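Local coordinates for uncharacterized protein Atu1872 (Agrobacterium tumefaciens, PDB 2QNT), which is of unknown function but is related to the glyoxalase/bleomycin resistance protein/dioxygenase family, at residues 13-18 with 58-63. Numbering follows the deposited sequence. Where two conformers were deposited one is given.
Sequences IPFVRD and ETIWRT
The carbonyl oxygen of Glu58 accepts a hydrogen bond from the backbone N of Arg62, 2.9 Å between Glu58 O and Arg62 N, closing the last turn of the helix that holds Ile60 and Trp61 against Phe15. Arg62 is the first residue to leave helical geometry, with positive phi. Phe15, on the end of strand 7-16, spans much of the gap from the strand side, and Ile60 and Trp61 reach to meet it: the nearest CA atoms, those of Phe15 and Glu58, are 11.9 Å apart, a span that suits a long, flat, apolar side chain. With its CG opposite the carbonyl carbon (chi1 -66°), the ring points its far end at the helix. There Phe15 CZ meets Ile60 CD1 at 4.1 Å, the isoleucine reaching out from the opposite direction through its extended CG1 branch (chi2 164°). Its other branch, CG2, sits over the centre of the Trp61 ring, 3.4 Å above the plane, a CH-pi-like contact that suits a beta-branched residue. Trp61 CZ3 is equally near Phe15 CZ and CE2, 4.1 Å from each; the rims meet at the edges, with the planes inclined by about 70°. In the paired beta-alpha-beta-beta-beta modules of this family, strand 7-16 begins the first module, and helix 53-61 follows its fourth strand on the way to the second. Leu56, one turn before Ile60 on that helix, also packs on Phe15. The amphipathic indole serves the subunit interface as well: Trp61 NE1 hydrogen-bonds Tyr115 OH of the second subunit, while Arg74 of that subunit makes a cation-pi contact with the ring and packs on Phe15.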
ATOM      1  N   ILE A  13      -0.521  -1.476  -4.580  1.00  7.99           N
ATOM      2  CA  ILE A  13       0.191  -1.667  -5.831  1.00  8.19           C
ATOM      3  C   ILE A  13       0.980  -0.389  -6.120  1.00  8.11           C
ATOM      4  O   ILE A  13       0.547   0.465  -6.873  1.00  8.97           O
ATOM      5  CB  ILE A  13      -0.735  -2.027  -6.996  1.00  8.31           C
ATOM      6  CG1 ILE A  13      -1.682  -3.166  -6.629  1.00  7.69           C
ATOM      7  CG2 ILE A  13       0.126  -2.392  -8.214  1.00  9.04           C
ATOM      8  CD1 ILE A  13      -2.763  -3.474  -7.685  1.00  9.82           C
ATOM      9  N   PRO A  14       2.163  -0.226  -5.489  1.00  8.57           N
ATOM     10  CA  PRO A  14       3.057   0.864  -5.865  1.00  8.51           C
ATOM     11  C   PRO A  14       3.439   0.765  -7.327  1.00  8.73           C
ATOM     12  O   PRO A  14       3.670  -0.336  -7.855  1.00  8.81           O
ATOM     13  CB  PRO A  14       4.270   0.684  -4.957  1.00  8.85           C
ATOM     14  CG  PRO A  14       3.855  -0.306  -3.934  1.00 12.27           C
ATOM     15  CD  PRO A  14       2.724  -1.079  -4.426  1.00  8.86           C
ATOM     16  N   PHE A  15       3.555   1.926  -7.962  1.00  8.25           N
ATOM     17  CA  PHE A  15       3.982   2.006  -9.358  1.00  8.18           C
ATOM     18  C   PHE A  15       5.498   2.021  -9.420  1.00  8.30           C
ATOM     19  O   PHE A  15       6.168   2.632  -8.599  1.00  8.57           O
ATOM     20  CB  PHE A  15       3.501   3.286  -9.995  1.00  8.14           C
ATOM     21  CG  PHE A  15       1.989   3.423 -10.145  1.00  8.70           C
ATOM     22  CD1 PHE A  15       1.100   2.469  -9.664  1.00  8.95           C
ATOM     23  CD2 PHE A  15       1.469   4.581 -10.687  1.00  9.37           C
ATOM     24  CE1 PHE A  15      -0.291   2.654  -9.778  1.00  9.90           C
ATOM     25  CE2 PHE A  15       0.067   4.752 -10.788  1.00  9.11           C
ATOM     26  CZ  PHE A  15      -0.775   3.796 -10.329  1.00  9.89           C
ATOM     27  N   VAL A  16       6.044   1.305 -10.391  1.00  8.37           N
ATOM     28  CA  VAL A  16       7.504   1.197 -10.566  1.00  8.96           C
ATOM     29  C   VAL A  16       7.894   1.469 -12.006  1.00  9.27           C
ATOM     30  O   VAL A  16       7.131   1.202 -12.931  1.00  9.49           O
ATOM     31  CB  VAL A  16       8.052  -0.177 -10.069  1.00  8.54           C
ATOM     32  CG1 VAL A  16       7.630  -0.401  -8.608  1.00  9.45           C
ATOM     33  CG2 VAL A  16       7.594  -1.345 -10.957  1.00  9.75           C
ATOM     34  N   ARG A  17       9.089   2.019 -12.206  1.00  9.51           N
ATOM     35  CA  ARG A  17       9.561   2.351 -13.557  1.00 11.12           C
ATOM     36  C   ARG A  17      10.023   1.116 -14.333  1.00 11.06           C
ATOM     37  O   ARG A  17       9.845   1.047 -15.557  1.00 11.81           O
ATOM     38  CB  ARG A  17      10.685   3.387 -13.482  1.00 12.50           C
ATOM     39  CG  ARG A  17      11.055   4.074 -14.749  1.00 14.76           C
ATOM     40  CD  ARG A  17      12.169   5.105 -14.494  0.30 13.88           C
ATOM     41  NE  ARG A  17      11.632   6.402 -14.063  0.30 16.03           N
ATOM     42  CZ  ARG A  17      12.351   7.377 -13.501  0.30 16.29           C
ATOM     43  NH1 ARG A  17      13.651   7.223 -13.278  0.30 16.47           N
ATOM     44  NH2 ARG A  17      11.764   8.517 -13.150  0.30 16.01           N
ATOM     45  N   ASP A  18      10.568   0.135 -13.627  1.00 13.56           N
ATOM     46  CA  ASP A  18      11.209  -1.025 -14.259  1.00 13.62           C
ATOM     47  C   ASP A  18      10.833  -2.230 -13.412  1.00 14.53           C
ATOM     48  O   ASP A  18      11.296  -2.370 -12.287  1.00 15.05           O
ATOM     49  CB  ASP A  18      12.732  -0.793 -14.309  1.00 14.59           C
ATOM     50  CG  ASP A  18      13.486  -1.885 -15.015  1.00 15.40           C
ATOM     51  OD1 ASP A  18      13.275  -3.077 -14.773  1.00 18.05           O
ATOM     52  OD2 ASP A  18      14.332  -1.535 -15.849  1.00 22.15           O
ATOM     53  N   GLU A  58      -2.194   4.054 -17.594  1.00 13.60           N
ATOM     54  CA  GLU A  58      -3.052   4.038 -18.790  1.00 13.80           C
ATOM     55  C   GLU A  58      -4.317   3.250 -18.533  1.00 13.56           C
ATOM     56  O   GLU A  58      -5.403   3.637 -18.956  1.00 13.86           O
ATOM     57  CB  GLU A  58      -2.296   3.511 -20.009  1.00 13.60           C
ATOM     58  CG  GLU A  58      -1.127   4.392 -20.438  1.00 16.89           C
ATOM     59  CD  GLU A  58      -1.502   5.544 -21.334  0.50 17.44           C
ATOM     60  OE1 GLU A  58      -2.686   5.655 -21.719  0.50 18.20           O
ATOM     61  OE2 GLU A  58      -0.591   6.331 -21.670  0.50 17.66           O
ATOM     62  N   THR A  59      -4.204   2.127 -17.840  1.00 13.14           N
ATOM     63  CA  THR A  59      -5.404   1.326 -17.495  1.00 13.56           C
ATOM     64  C   THR A  59      -6.404   2.122 -16.672  1.00 13.43           C
ATOM     65  O   THR A  59      -7.605   2.055 -16.930  1.00 14.02           O
ATOM     66  CB  THR A  59      -5.004   0.057 -16.739  1.00 13.57           C
ATOM     67  OG1 THR A  59      -4.311  -0.821 -17.633  1.00 15.75           O
ATOM     68  CG2 THR A  59      -6.202  -0.646 -16.130  1.00 14.93           C
ATOM     69  N   ILE A  60      -5.918   2.858 -15.675  1.00 13.44           N
ATOM     70  CA  ILE A  60      -6.800   3.594 -14.771  1.00 13.15           C
ATOM     71  C   ILE A  60      -7.351   4.882 -15.392  1.00 12.85           C
ATOM     72  O   ILE A  60      -8.571   5.109 -15.369  1.00 13.15           O
ATOM     73  CB  ILE A  60      -6.064   3.932 -13.480  1.00 12.71           C
ATOM     74  CG1 ILE A  60      -5.627   2.665 -12.714  1.00 13.65           C
ATOM     75  CG2 ILE A  60      -6.908   4.787 -12.548  1.00 12.90           C
ATOM     76  CD1 ILE A  60      -4.582   2.936 -11.662  1.00 14.46           C
ATOM     77  N   TRP A  61      -6.452   5.733 -15.889  1.00 12.48           N
ATOM     78  CA  TRP A  61      -6.772   7.106 -16.298  1.00 12.29           C
ATOM     79  C   TRP A  61      -6.788   7.314 -17.803  1.00 12.74           C
ATOM     80  O   TRP A  61      -7.158   8.402 -18.270  1.00 12.95           O
ATOM     81  CB  TRP A  61      -5.770   8.080 -15.682  1.00 12.22           C
ATOM     82  CG  TRP A  61      -5.915   8.244 -14.227  1.00 12.81           C
ATOM     83  CD1 TRP A  61      -6.872   8.992 -13.577  1.00 11.86           C
ATOM     84  CD2 TRP A  61      -5.100   7.654 -13.202  1.00 13.07           C
ATOM     85  NE1 TRP A  61      -6.681   8.912 -12.215  1.00 11.99           N
ATOM     86  CE2 TRP A  61      -5.602   8.110 -11.957  1.00 11.87           C
ATOM     87  CE3 TRP A  61      -3.952   6.844 -13.208  1.00 13.50           C
ATOM     88  CZ2 TRP A  61      -5.021   7.751 -10.747  1.00 13.29           C
ATOM     89  CZ3 TRP A  61      -3.401   6.470 -11.982  1.00 13.78           C
ATOM     90  CH2 TRP A  61      -3.937   6.924 -10.784  1.00 13.15           C
ATOM     91  N   ARG A  62      -6.373   6.306 -18.565  1.00 11.86           N
ATOM     92  CA  ARG A  62      -6.298   6.412 -20.027  0.50 12.05           C
ATOM     93  C   ARG A  62      -5.315   7.483 -20.484  1.00 11.45           C
ATOM     94  O   ARG A  62      -5.349   7.945 -21.616  1.00 12.41           O
ATOM     95  CB  ARG A  62      -7.699   6.598 -20.619  0.50 12.60           C
ATOM     96  CG  ARG A  62      -8.665   5.497 -20.164  0.50 14.62           C
ATOM     97  CD  ARG A  62      -8.256   4.173 -20.797  0.50 18.70           C
ATOM     98  NE  ARG A  62      -8.665   2.994 -20.036  0.50 21.64           N
ATOM     99  CZ  ARG A  62      -8.059   1.808 -20.108  0.50 20.62           C
ATOM    100  NH1 ARG A  62      -8.514   0.791 -19.386  0.50 19.30           N
ATOM    101  NH2 ARG A  62      -6.997   1.627 -20.894  0.50 20.73           N
ATOM    102  N   THR A  63      -4.398   7.849 -19.606  1.00  7.98           N
ATOM    103  CA  THR A  63      -3.314   8.730 -19.987  1.00  6.08           C
ATOM    104  C   THR A  63      -2.182   8.559 -18.981  1.00  5.58           C
ATOM    105  O   THR A  63      -2.420   8.136 -17.853  1.00  2.69           O
ATOM    106  CB  THR A  63      -3.770  10.210 -20.116  1.00  6.23           C
ATOM    107  OG1 THR A  63      -2.666  11.009 -20.559  1.00  5.49           O
ATOM    108  CG2 THR A  63      -4.321  10.745 -18.801  1.00  4.50           C
TER